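Local coordinates for capsid protein (Penaeus vannamei nodavirus, PDB 5YL0) that forms the shell of a small non-enveloped virus that infects shrimp, the fragment here probably being the protruding domain on its surface, at residues I17-S22 / L97-T102. Residues are numbered along the deposited sequence; the frame is centred on the assembly and turned at random.
Sequences IKPEVS and LSVVLT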
ATOM      1  N   ILE B  17     -11.564  -8.532  -5.735  1.00  9.08           N
ATOM      2  CA  ILE B  17     -12.607  -9.559  -5.696  1.00  9.75           C
ATOM      3  C   ILE B  17     -12.313 -10.496  -4.543  1.00 10.88           C
ATOM      4  O   ILE B  17     -11.201 -10.541  -3.936  1.00 10.63           O
ATOM      5  CB  ILE B  17     -12.745 -10.323  -6.997  1.00 11.17           C
ATOM      6  CG1 ILE B  17     -11.490 -11.050  -7.389  1.00 10.74           C
ATOM      7  CG2 ILE B  17     -13.339  -9.408  -8.092  1.00 11.65           C
ATOM      8  CD1 ILE B  17     -11.623 -11.994  -8.567  1.00 12.60           C
ATOM      9  N   LYS B  18     -13.352 -11.266  -4.195  1.00 10.29           N
ATOM     10  CA  LYS B  18     -13.334 -12.301  -3.134  1.00 10.04           C
ATOM     11  C   LYS B  18     -13.557 -13.631  -3.828  1.00 10.41           C
ATOM     12  O   LYS B  18     -14.707 -14.028  -4.132  1.00 11.56           O
ATOM     13  CB  LYS B  18     -14.418 -12.011  -2.121  1.00 10.55           C
ATOM     14  CG  LYS B  18     -14.380 -10.608  -1.615  1.00 11.79           C
ATOM     15  CD  LYS B  18     -15.309 -10.343  -0.484  1.00 13.87           C
ATOM     16  CE  LYS B  18     -15.022  -8.952   0.145  1.00 16.49           C
ATOM     17  NZ  LYS B  18     -15.705  -7.870  -0.553  1.00 20.58           N
ATOM     18  N   PRO B  19     -12.497 -14.356  -4.208  1.00 10.95           N
ATOM     19  CA  PRO B  19     -12.611 -15.626  -4.916  1.00 11.83           C
ATOM     20  C   PRO B  19     -13.401 -16.640  -4.118  1.00 11.06           C
ATOM     21  O   PRO B  19     -13.453 -16.611  -2.876  1.00 11.70           O
ATOM     22  CB  PRO B  19     -11.158 -16.046  -5.117  1.00 11.83           C
ATOM     23  CG  PRO B  19     -10.365 -14.765  -5.132  1.00 12.21           C
ATOM     24  CD  PRO B  19     -11.063 -13.928  -4.107  1.00 12.14           C
ATOM     25  N   GLU B  20     -14.019 -17.562  -4.857  1.00 11.19           N
ATOM     26  CA  GLU B  20     -14.923 -18.541  -4.249  1.00 11.92           C
ATOM     27  C   GLU B  20     -14.206 -19.751  -3.669  1.00 11.56           C
ATOM     28  O   GLU B  20     -14.780 -20.410  -2.788  1.00 12.35           O
ATOM     29  CB  GLU B  20     -15.918 -19.073  -5.324  1.00 15.12           C
ATOM     30  CG  GLU B  20     -16.805 -17.979  -5.863  1.00 17.67           C
ATOM     31  CD  GLU B  20     -18.038 -18.387  -6.671  1.00 22.98           C
ATOM     32  OE1 GLU B  20     -18.922 -19.126  -6.144  1.00 28.29           O
ATOM     33  OE2 GLU B  20     -18.223 -17.756  -7.771  1.00 26.92           O
ATOM     34  N   VAL B  21     -13.100 -20.126  -4.262  1.00 11.17           N
ATOM     35  CA  VAL B  21     -12.436 -21.422  -3.973  1.00 11.49           C
ATOM     36  C   VAL B  21     -11.006 -21.180  -3.501  1.00 10.94           C
ATOM     37  O   VAL B  21     -10.242 -20.502  -4.178  1.00 11.37           O
ATOM     38  CB  VAL B  21     -12.463 -22.354  -5.189  1.00 13.03           C
ATOM     39  CG1 VAL B  21     -11.674 -23.651  -4.934  1.00 14.06           C
ATOM     40  CG2 VAL B  21     -13.932 -22.657  -5.552  1.00 15.72           C
ATOM     41  N   SER B  22     -10.625 -21.807  -2.387  1.00 11.12           N
ATOM     42  CA  SER B  22      -9.266 -21.620  -1.827  1.00 11.32           C
ATOM     43  C   SER B  22      -8.252 -21.988  -2.814  1.00 12.58           C
ATOM     44  O   SER B  22      -8.286 -23.126  -3.396  1.00 11.93           O
ATOM     45  CB  SER B  22      -9.136 -22.446  -0.531  1.00 12.11           C
ATOM     46  OG  SER B  22     -10.006 -22.072   0.418  1.00 12.00           O
ATOM     47  N   LEU B  97      -6.827  -8.846 -14.035  1.00 10.71           N
ATOM     48  CA  LEU B  97      -5.963  -9.392 -12.981  1.00  9.79           C
ATOM     49  C   LEU B  97      -6.329 -10.821 -12.660  1.00 11.10           C
ATOM     50  O   LEU B  97      -7.504 -11.207 -12.778  1.00 12.57           O
ATOM     51  CB  LEU B  97      -6.089  -8.575 -11.685  1.00 11.06           C
ATOM     52  CG  LEU B  97      -5.851  -7.062 -11.828  1.00 11.46           C
ATOM     53  CD1 LEU B  97      -6.085  -6.373 -10.471  1.00 12.26           C
ATOM     54  CD2 LEU B  97      -4.533  -6.747 -12.494  1.00 11.41           C
ATOM     55  N   SER B  98      -5.395 -11.595 -12.179  1.00 10.35           N
ATOM     56  CA  SER B  98      -5.640 -12.928 -11.615  1.00 11.19           C
ATOM     57  C   SER B  98      -5.469 -12.808 -10.099  1.00 10.25           C
ATOM     58  O   SER B  98      -4.351 -12.453  -9.599  1.00 11.58           O
ATOM     59  CB  SER B  98      -4.659 -13.882 -12.172  1.00 12.46           C
ATOM     60  OG  SER B  98      -4.907 -15.226 -11.767  1.00 16.20           O
ATOM     61  N   VAL B  99      -6.517 -13.147  -9.338  1.00 10.18           N
ATOM     62  CA  VAL B  99      -6.519 -12.893  -7.850  1.00 10.66           C
ATOM     63  C   VAL B  99      -6.740 -14.218  -7.168  1.00 10.30           C
ATOM     64  O   VAL B  99      -7.684 -14.985  -7.547  1.00 11.64           O
ATOM     65  CB  VAL B  99      -7.687 -11.946  -7.536  1.00 10.87           C
ATOM     66  CG1 VAL B  99      -7.659 -11.714  -5.992  1.00 11.91           C
ATOM     67  CG2 VAL B  99      -7.528 -10.618  -8.252  1.00 11.61           C
ATOM     68  N   VAL B 100      -5.912 -14.557  -6.201  1.00 10.29           N
ATOM     69  CA  VAL B 100      -5.990 -15.842  -5.485  1.00 11.28           C
ATOM     70  C   VAL B 100      -6.023 -15.566  -3.989  1.00  9.56           C
ATOM     71  O   VAL B 100      -5.163 -14.776  -3.470  1.00 11.16           O
ATOM     72  CB  VAL B 100      -4.741 -16.683  -5.752  1.00 15.38           C
ATOM     73  CG1 VAL B 100      -4.781 -17.974  -4.938  1.00 15.60           C
ATOM     74  CG2 VAL B 100      -4.368 -16.996  -7.185  1.00 18.29           C
ATOM     75  N   LEU B 101      -6.985 -16.187  -3.335  1.00  9.71           N
ATOM     76  CA  LEU B 101      -7.046 -16.158  -1.858  1.00 11.40           C
ATOM     77  C   LEU B 101      -6.656 -17.513  -1.378  1.00 10.66           C
ATOM     78  O   LEU B 101      -7.280 -18.546  -1.835  1.00 12.57           O
ATOM     79  CB  LEU B 101      -8.517 -15.956  -1.420  1.00 14.31           C
ATOM     80  CG  LEU B 101      -8.969 -14.586  -0.970  1.00 19.33           C
ATOM     81  CD1 LEU B 101     -10.449 -14.763  -0.538  1.00 16.95           C
ATOM     82  CD2 LEU B 101      -8.134 -14.123   0.234  1.00 17.43           C
ATOM     83  N   THR B 102      -5.705 -17.653  -0.498  1.00 10.23           N
ATOM     84  CA  THR B 102      -5.297 -18.940  -0.028  1.00 10.86           C
ATOM     85  C   THR B 102      -6.367 -19.682   0.718  1.00 10.73           C
ATOM     86  O   THR B 102      -6.492 -20.942   0.488  1.00 12.81           O
ATOM     87  CB  THR B 102      -4.041 -18.781   0.798  1.00 11.20           C
ATOM     88  OG1 THR B 102      -3.063 -18.124   0.018  1.00 12.70           O
ATOM     89  CG2 THR B 102      -3.487 -20.150   1.313  1.00 12.90           C
TER
HETATM   90  O   HOH W   1      -8.671 -18.042  -4.640  1.00 11.77           O
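From Ile17 to Ser22 an irregular loop passes over the end of strand 95-101, its course 35° from that of Val99 to Thr102; the backbones are 7.3 Å apart between the CA atoms of Ile17 and Val99 but 5.1 Å between those of Ser22 and Thr102. No direct hydrogen bond joins them. Pro19 fills the gap between the backbones: a rigid apolar ring without an N-H suits a buried loop position facing a strand. Its CG rests 3.6 Å from Val99 O. Buried Leu101, directed at the loop, has a branched side chain long enough to bring CD1 to 3.7 Å from Pro19 CD, nearly at right angles. Apolar Ile17 turns CG1, its longer branch, between backbone N and carbonyl carbon (chi1 60°), covering Val99 at 3.9 Å from CB. Beta-branched Val99 fits an extended strand and offers a compact surface to Ile17 and Pro19. Where the chains converge, a water accepts from Leu101 N at 2.8 Å and lies 3.0 Å from Val21 O, to which it can donate, although other acceptors compete for its protons. Ser22, with a small side chain, brings CB to 3.2 Å from Thr102 O; its OG accepts from Ala104 N, just beyond strand 95-101. The loop leads into strand 26-30, the antiparallel neighbour of 95-101. The strand order is that of the viral jelly roll, this B-to-C connection linking the edges of its two sheets.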